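Local atomic coordinates of probable ATP-dependent kinase TDA10 (Saccharomyces cerevisiae, PDB entry 1ODF), a protein that is a probable ATP-dependent kinase of the GLYK family whose phosphate acceptor is still unidentified and whose fold closely resembles bacterial pantothenate kinase. Residues 71-76 with 104-109; 165-170 with 191-196; 176-181 with 252-257. One frame throughout, in Å; residues are numbered along the deposited sequence.

Overall arrangement
The three contacts form a chain of neighbours running through one kinase domain. Contact 2 lies between the others, its centre about 16 Å from that of contact 1 and about 14 Å from that of contact 3, while contacts 1 and 3 stay about 10 Å apart at their nearest atoms. Helix 182-195 makes the first junction: Met104 SD lies 3.7 Å from Tyr192 CZ. At the second, Ile168 CB packs 3.6 Å from Leu178 CD2; both residues belong to the long connection between strand 155-160 and that helix. Contact 3 touches the predicted ATP-binding loop through Tyr252, whose OH is hydrogen-bonded to Gln40; the Phe165 side chain of contact 2 is about 7 Å from that of Pro39.

Contact 1: 71-76 with 104-109; sequences DDFYLT and MKLLQE. With SO4 (sulfate ion), chain C.
A single methyl sits almost squarely over an aromatic ring: Leu107 CD1 lies 3.6 Å from the centroid of the Phe73 ring and only 14° off its normal, a CH-pi contact. With CG anti to the backbone N (chi1 -174°) and the second torsion near +60°, the leucine sends this branch over the ring and its other methyl toward Leu195 of helix 182-195. The two side chains cross at about a right angle. One border of the ring also reaches the helix backbone, Phe73 CE2 standing 3.8 Å from Leu107 CA. Leu106 contributes more loosely and from an oblique direction, its CD2 4.2 Å from Phe73 CE2, while Leu128 and Pro129 of strand 125-132 add further apolar cover to the phenylalanine.

The next residue heads away from the helix. Tyr74 N bonds to Asp71 O over 3.1 Å, closing a turn, and the Tyr74 ring stacks on His102. Its hydroxyl donates a 2.9 Å hydrogen bond to sulfate O2, an oxygen that lies at the ring edge near its plane; Arg96 NE binds the same ion, which probably came from the crystallisation liquor. The two consecutive aromatics thus point different ways, Phe73 into the packing and Tyr74 to an anion. The contact joins helix 104-114 to the loop after strand 65-69, at the edge of the central sheet of this P-loop kinase fold.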
# COMPACT_ATOMS: atom_id res chain seq x y z
N ASP A 71 -5.78 -2.09 -2.01
CA ASP A 71 -7.17 -2.30 -1.64
C ASP A 71 -8.08 -2.66 -2.82
O ASP A 71 -9.21 -3.11 -2.63
CB ASP A 71 -7.70 -1.09 -0.88
CG ASP A 71 -7.12 -1.00 0.52
OD1 ASP A 71 -7.21 0.08 1.13
OD2 ASP A 71 -6.59 -2.02 1.01
N ASP A 72 -7.56 -2.49 -4.03
CA ASP A 72 -8.30 -2.87 -5.22
C ASP A 72 -8.51 -4.38 -5.15
O ASP A 72 -9.42 -4.93 -5.79
CB ASP A 72 -7.49 -2.57 -6.49
CG ASP A 72 -7.43 -1.09 -6.82
OD1 ASP A 72 -8.12 -0.29 -6.15
OD2 ASP A 72 -6.70 -0.75 -7.77
N PHE A 73 -7.66 -5.05 -4.38
CA PHE A 73 -7.71 -6.51 -4.24
C PHE A 73 -8.40 -7.02 -2.98
O PHE A 73 -8.16 -8.15 -2.57
CB PHE A 73 -6.30 -7.11 -4.31
CG PHE A 73 -5.68 -7.06 -5.68
CD1 PHE A 73 -5.12 -5.88 -6.16
CD2 PHE A 73 -5.67 -8.19 -6.49
CE1 PHE A 73 -4.56 -5.83 -7.45
CE2 PHE A 73 -5.12 -8.15 -7.77
CZ PHE A 73 -4.56 -6.97 -8.25
N TYR A 74 -9.24 -6.20 -2.36
CA TYR A 74 -9.97 -6.64 -1.17
C TYR A 74 -10.79 -7.89 -1.53
O TYR A 74 -11.16 -8.10 -2.70
CB TYR A 74 -10.93 -5.55 -0.67
CG TYR A 74 -10.37 -4.57 0.34
CD1 TYR A 74 -10.77 -3.23 0.33
CD2 TYR A 74 -9.49 -4.97 1.34
CE1 TYR A 74 -10.30 -2.32 1.28
CE2 TYR A 74 -9.02 -4.07 2.31
CZ TYR A 74 -9.43 -2.75 2.27
OH TYR A 74 -8.97 -1.84 3.22
N LEU A 75 -11.07 -8.71 -0.53
CA LEU A 75 -11.87 -9.91 -0.74
C LEU A 75 -13.27 -9.49 -1.17
O LEU A 75 -13.69 -8.35 -0.91
CB LEU A 75 -11.98 -10.69 0.56
CG LEU A 75 -10.67 -11.33 1.03
CD1 LEU A 75 -10.84 -11.82 2.46
CD2 LEU A 75 -10.29 -12.47 0.07
N THR A 76 -13.99 -10.38 -1.85
CA THR A 76 -15.36 -10.06 -2.25
C THR A 76 -16.12 -9.94 -0.93
O THR A 76 -15.74 -10.56 0.07
CB THR A 76 -15.99 -11.18 -3.08
OG1 THR A 76 -15.88 -12.42 -2.38
CG2 THR A 76 -15.30 -11.28 -4.44
N MET A 104 -5.50 -12.91 -2.06
CA MET A 104 -4.15 -13.28 -2.48
C MET A 104 -4.11 -14.16 -3.72
O MET A 104 -3.22 -14.02 -4.55
CB MET A 104 -3.41 -13.97 -1.35
CG MET A 104 -3.41 -13.20 -0.04
SD MET A 104 -3.03 -11.45 -0.31
CE MET A 104 -1.27 -11.56 -0.78
N LYS A 105 -5.08 -15.07 -3.83
CA LYS A 105 -5.12 -15.97 -4.98
C LYS A 105 -5.23 -15.15 -6.25
O LYS A 105 -4.54 -15.41 -7.24
CB LYS A 105 -6.30 -16.93 -4.87
CG LYS A 105 -5.93 -18.40 -5.08
CD LYS A 105 -4.76 -18.80 -4.18
CE LYS A 105 -4.40 -20.28 -4.31
NZ LYS A 105 -5.47 -21.17 -3.75
N LEU A 106 -6.10 -14.14 -6.19
CA LEU A 106 -6.32 -13.26 -7.33
C LEU A 106 -5.06 -12.44 -7.62
O LEU A 106 -4.71 -12.22 -8.78
CB LEU A 106 -7.50 -12.32 -7.04
CG LEU A 106 -8.30 -11.82 -8.25
CD1 LEU A 106 -9.27 -10.73 -7.79
CD2 LEU A 106 -7.38 -11.27 -9.32
N LEU A 107 -4.37 -12.00 -6.57
CA LEU A 107 -3.16 -11.20 -6.75
C LEU A 107 -2.07 -12.07 -7.37
O LEU A 107 -1.32 -11.64 -8.25
CB LEU A 107 -2.71 -10.65 -5.41
CG LEU A 107 -1.53 -9.68 -5.44
CD1 LEU A 107 -1.88 -8.48 -6.33
CD2 LEU A 107 -1.20 -9.22 -4.03
N GLN A 108 -1.99 -13.30 -6.87
CA GLN A 108 -1.02 -14.27 -7.36
C GLN A 108 -1.20 -14.45 -8.87
O GLN A 108 -0.24 -14.37 -9.64
CB GLN A 108 -1.25 -15.61 -6.63
CG GLN A 108 -0.47 -16.81 -7.17
CD GLN A 108 0.99 -16.80 -6.79
OE1 GLN A 108 1.76 -15.96 -7.25
NE2 GLN A 108 1.38 -17.74 -5.92
N GLU A 109 -2.45 -14.65 -9.30
CA GLU A 109 -2.74 -14.84 -10.72
C GLU A 109 -2.32 -13.64 -11.57
O GLU A 109 -1.68 -13.80 -12.61
CB GLU A 109 -4.23 -15.11 -10.92
CG GLU A 109 -4.70 -16.37 -10.24
CD GLU A 109 -6.22 -16.44 -10.09
OE1 GLU A 109 -6.70 -17.37 -9.41
OE2 GLU A 109 -6.92 -15.56 -10.65
S SO4 C . -11.01 1.34 4.42
O1 SO4 C . -11.39 0.69 5.69
O2 SO4 C . -10.96 0.33 3.36
O3 SO4 C . -12.00 2.38 4.08
O4 SO4 C . -9.68 1.96 4.57

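Contact 2: 165-170 with 191-196; sequences FNPILQ and FYSDLL
Asn166 and Pro167 meet helix 182-195 through one small residue, Ser193, in the last turn of the helix. Ahead of it, the Phe191 side chain touches Met104 of helix 104-114. Tyr192 leads away from the loop: its hydroxyl is hydrogen-bonded to Gly100 N and His102 ND1, and its ring meets Phe162 edge to face.

Ser193 then turns its CB toward the loop, 3.7 Å from Asn166 OD1 and 4.0 Å from Pro167 CD. This is van der Waals contact rather than bonding, for the amide oxygen is taken by Trp197 NE1, which also bonds weakly to Phe165 O. The serine was modelled in two conformers, which leaves the contact of its OG less certain than that of CB. In the one described here OG lies between the backbone N and the carbonyl carbon (chi1 55°), beside Pro167 CD at 3.6 Å, and its hydrogen bond goes back within the helix to Phe190 O.

The loop leaves strand 155-160, a neighbour of the P-loop strand 32-37 in the central sheet of the kinase fold, and here doubles back on the helix it will later enter. Phe165 meanwhile directs its ring away from Ser193, toward Phe259.

Beyond the serine, Leu195 faces Gln108 and Leu111 of helix 104-114. Leu196 is the first residue to depart from helical angles, although its N still bonds to Tyr192 O over 2.8 Å.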
# COMPACT_ATOMS: atom_id res chain seq x y z
N PHE A 165 6.10 -3.87 4.90
CA PHE A 165 6.15 -4.45 6.24
C PHE A 165 6.47 -5.93 6.10
O PHE A 165 5.98 -6.60 5.19
CB PHE A 165 4.79 -4.31 6.95
CG PHE A 165 4.41 -2.89 7.29
CD1 PHE A 165 5.18 -1.81 6.84
CD2 PHE A 165 3.25 -2.63 8.02
CE1 PHE A 165 4.79 -0.49 7.11
CE2 PHE A 165 2.85 -1.32 8.29
CZ PHE A 165 3.62 -0.25 7.83
N ASN A 166 7.29 -6.45 7.01
CA ASN A 166 7.65 -7.86 6.96
C ASN A 166 7.26 -8.61 8.23
O ASN A 166 7.41 -8.11 9.35
CB ASN A 166 9.15 -8.02 6.70
CG ASN A 166 9.56 -7.54 5.31
OD1 ASN A 166 8.97 -7.92 4.30
ND2 ASN A 166 10.58 -6.69 5.25
N PRO A 167 6.75 -9.83 8.06
CA PRO A 167 6.33 -10.66 9.19
C PRO A 167 7.44 -11.00 10.16
O PRO A 167 8.61 -11.13 9.79
CB PRO A 167 5.76 -11.91 8.50
CG PRO A 167 6.52 -11.97 7.21
CD PRO A 167 6.53 -10.53 6.78
N ILE A 168 7.07 -11.09 11.44
CA ILE A 168 8.01 -11.47 12.48
C ILE A 168 8.18 -12.96 12.22
O ILE A 168 7.20 -13.69 12.11
CB ILE A 168 7.41 -11.29 13.88
CG1 ILE A 168 6.95 -9.83 14.06
CG2 ILE A 168 8.44 -11.67 14.93
CD1 ILE A 168 8.05 -8.80 13.81
N LEU A 169 9.42 -13.42 12.11
CA LEU A 169 9.66 -14.82 11.81
C LEU A 169 10.13 -15.66 12.98
O LEU A 169 9.74 -16.81 13.12
CB LEU A 169 10.68 -14.93 10.68
CG LEU A 169 10.21 -14.29 9.37
CD1 LEU A 169 11.31 -14.40 8.32
CD2 LEU A 169 8.92 -14.98 8.90
N GLN A 170 10.96 -15.07 13.82
CA GLN A 170 11.51 -15.80 14.95
C GLN A 170 11.07 -15.27 16.31
O GLN A 170 10.83 -14.07 16.46
CB GLN A 170 13.03 -15.77 14.87
CG GLN A 170 13.70 -16.68 15.87
CD GLN A 170 14.98 -16.09 16.46
OE1 GLN A 170 14.93 -15.19 17.32
NE2 GLN A 170 16.12 -16.58 16.00
N PHE A 191 2.04 -13.55 3.01
CA PHE A 191 1.65 -13.70 1.62
C PHE A 191 1.94 -12.48 0.73
O PHE A 191 2.21 -12.64 -0.46
CB PHE A 191 0.17 -14.07 1.50
CG PHE A 191 -0.16 -15.45 2.02
CD1 PHE A 191 -0.19 -15.71 3.39
CD2 PHE A 191 -0.47 -16.48 1.13
CE1 PHE A 191 -0.52 -16.98 3.88
CE2 PHE A 191 -0.80 -17.77 1.61
CZ PHE A 191 -0.82 -18.01 2.98
N TYR A 192 1.87 -11.28 1.29
CA TYR A 192 2.13 -10.08 0.52
C TYR A 192 3.62 -9.92 0.32
O TYR A 192 4.09 -9.72 -0.79
CB TYR A 192 1.60 -8.83 1.25
CG TYR A 192 0.13 -8.87 1.61
CD1 TYR A 192 -0.33 -9.64 2.68
CD2 TYR A 192 -0.80 -8.10 0.90
CE1 TYR A 192 -1.68 -9.63 3.05
CE2 TYR A 192 -2.15 -8.08 1.26
CZ TYR A 192 -2.58 -8.85 2.34
OH TYR A 192 -3.89 -8.81 2.73
N SER A 193 4.36 -10.00 1.43
CA SER A 193 5.81 -9.87 1.40
C SER A 193 6.45 -10.89 0.46
O SER A 193 7.28 -10.54 -0.39
CB SER A 193 6.36 -10.07 2.81
OG SER A 193 5.93 -11.31 3.36
N ASP A 194 6.06 -12.15 0.60
CA ASP A 194 6.59 -13.24 -0.22
C ASP A 194 6.32 -13.03 -1.70
O ASP A 194 7.17 -13.30 -2.55
CB ASP A 194 5.95 -14.56 0.22
CG ASP A 194 6.60 -15.76 -0.44
OD1 ASP A 194 7.78 -16.03 -0.14
OD2 ASP A 194 5.93 -16.44 -1.26
N LEU A 195 5.12 -12.55 -1.99
CA LEU A 195 4.68 -12.31 -3.35
C LEU A 195 5.23 -11.02 -3.97
O LEU A 195 5.40 -10.93 -5.20
CB LEU A 195 3.16 -12.27 -3.34
CG LEU A 195 2.38 -12.38 -4.65
CD1 LEU A 195 2.80 -13.63 -5.42
CD2 LEU A 195 0.89 -12.43 -4.30
N LEU A 196 5.53 -10.03 -3.13
CA LEU A 196 5.98 -8.73 -3.63
C LEU A 196 7.37 -8.21 -3.28
O LEU A 196 8.34 -8.51 -3.98
CB LEU A 196 4.93 -7.67 -3.24
CG LEU A 196 3.51 -7.96 -3.76
CD1 LEU A 196 2.48 -7.10 -3.03
CD2 LEU A 196 3.47 -7.74 -5.26

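Contact 3: 176-181 with 252-257; sequences DLLTGD and YKLYLN
Asn175 OD1 gathers two backbone amides, those of Leu178 and, weakly, Leu177, at the bend from which both leucines reach helix 249-262. Leu177 arrives across the helix surface: its CB rests 3.9 Å from Leu254 CG, while CD1 comes to 3.6 Å from the backbone oxygen Lys253 O and CD2 to 4.1 Å from Lys253 CB. Only the base of the lysine takes part, because its extended chain carries the amino end away. Leu178 is the centre of an inverse gamma turn, with a weak bond from Thr179 N to Leu177 O. Its CG stands anti to the backbone N (chi1 -177°), which brings CD1 obliquely to within 3.9 Å of Leu254 CD1.

Leu254 therefore divides its branches between the two loop leucines, its CD2 methyl lying 4.0 Å from Leu177 CB. Its own CB sits over a face of the Tyr255 ring, whose hydroxyl is hydrogen-bonded to Asn186 on helix 182-195. Two leucines of the loop thus pack on one side of helix 249-262, which through the Tyr252 hydroxyl, paired with Gln40, also reaches the predicted P-loop (Walker A) of the kinase fold.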
# COMPACT_ATOMS: atom_id res chain seq x y z
N ASP A 176 6.23 -8.78 22.79
CA ASP A 176 5.04 -8.27 23.48
C ASP A 176 4.00 -7.67 22.54
O ASP A 176 2.80 -7.83 22.76
CB ASP A 176 5.47 -7.24 24.53
CG ASP A 176 6.66 -7.71 25.34
OD1 ASP A 176 6.59 -8.81 25.93
OD2 ASP A 176 7.67 -6.97 25.38
N LEU A 177 4.47 -6.97 21.51
CA LEU A 177 3.57 -6.34 20.54
C LEU A 177 2.86 -7.41 19.69
O LEU A 177 1.72 -7.22 19.25
CB LEU A 177 4.37 -5.40 19.63
CG LEU A 177 4.98 -4.17 20.32
CD1 LEU A 177 6.02 -3.51 19.43
CD2 LEU A 177 3.87 -3.19 20.67
N LEU A 178 3.54 -8.53 19.49
CA LEU A 178 2.98 -9.61 18.71
C LEU A 178 2.19 -10.57 19.57
O LEU A 178 2.70 -11.59 20.03
CB LEU A 178 4.09 -10.36 17.97
CG LEU A 178 3.60 -11.47 17.05
CD1 LEU A 178 2.53 -10.93 16.11
CD2 LEU A 178 4.77 -12.05 16.27
N THR A 179 0.92 -10.25 19.79
CA THR A 179 0.07 -11.10 20.60
C THR A 179 -1.37 -11.00 20.15
O THR A 179 -1.70 -10.25 19.23
CB THR A 179 0.14 -10.70 22.07
OG1 THR A 179 -0.59 -11.66 22.85
CG2 THR A 179 -0.46 -9.31 22.27
N GLY A 180 -2.23 -11.76 20.81
CA GLY A 180 -3.64 -11.74 20.49
C GLY A 180 -3.97 -11.81 19.01
O GLY A 180 -3.48 -12.67 18.28
N ASP A 181 -4.81 -10.88 18.57
CA ASP A 181 -5.25 -10.85 17.18
C ASP A 181 -4.12 -10.58 16.18
O ASP A 181 -4.26 -10.89 14.99
CB ASP A 181 -6.36 -9.80 17.01
CG ASP A 181 -7.58 -10.09 17.88
OD1 ASP A 181 -7.90 -11.28 18.09
OD2 ASP A 181 -8.22 -9.12 18.35
N TYR A 252 1.40 -0.74 12.99
CA TYR A 252 2.37 0.35 12.93
C TYR A 252 3.47 0.15 13.96
O TYR A 252 4.66 0.18 13.62
CB TYR A 252 1.67 1.71 13.16
CG TYR A 252 0.90 2.22 11.97
CD1 TYR A 252 -0.41 2.70 12.10
CD2 TYR A 252 1.48 2.22 10.69
CE1 TYR A 252 -1.12 3.15 10.99
CE2 TYR A 252 0.76 2.68 9.58
CZ TYR A 252 -0.53 3.14 9.73
OH TYR A 252 -1.24 3.56 8.62
N LYS A 253 3.07 -0.07 15.20
CA LYS A 253 4.02 -0.27 16.29
C LYS A 253 4.93 -1.47 16.07
O LYS A 253 6.10 -1.44 16.44
CB LYS A 253 3.28 -0.46 17.62
CG LYS A 253 2.41 0.70 18.04
CD LYS A 253 1.74 0.42 19.39
CE LYS A 253 0.93 1.62 19.87
NZ LYS A 253 0.39 1.44 21.25
N LEU A 254 4.40 -2.53 15.47
CA LEU A 254 5.19 -3.72 15.22
C LEU A 254 6.17 -3.65 14.04
O LEU A 254 7.33 -4.00 14.18
CB LEU A 254 4.28 -4.93 15.01
CG LEU A 254 4.52 -6.18 15.86
CD1 LEU A 254 3.91 -7.38 15.14
CD2 LEU A 254 6.01 -6.40 16.09
N TYR A 255 5.70 -3.16 12.88
CA TYR A 255 6.52 -3.14 11.67
C TYR A 255 7.11 -1.85 11.13
O TYR A 255 8.13 -1.89 10.44
CB TYR A 255 5.73 -3.77 10.52
CG TYR A 255 4.94 -5.02 10.87
CD1 TYR A 255 3.55 -4.99 10.93
CD2 TYR A 255 5.60 -6.23 11.09
CE1 TYR A 255 2.82 -6.16 11.20
CE2 TYR A 255 4.88 -7.40 11.36
CZ TYR A 255 3.50 -7.36 11.41
OH TYR A 255 2.80 -8.52 11.65
N LEU A 256 6.49 -0.71 11.40
CA LEU A 256 6.97 0.55 10.85
C LEU A 256 8.45 0.86 11.02
O LEU A 256 9.10 1.32 10.08
CB LEU A 256 6.14 1.73 11.37
CG LEU A 256 6.42 3.05 10.64
CD1 LEU A 256 6.04 2.91 9.16
CD2 LEU A 256 5.65 4.20 11.28
N ASN A 257 8.98 0.60 12.20
CA ASN A 257 10.39 0.89 12.46
C ASN A 257 11.37 0.11 11.56
O ASN A 257 12.15 0.70 10.83
CB ASN A 257 10.70 0.65 13.93
CG ASN A 257 12.09 1.10 14.32
OD1 ASN A 257 12.85 1.58 13.48
ND2 ASN A 257 12.42 0.94 15.58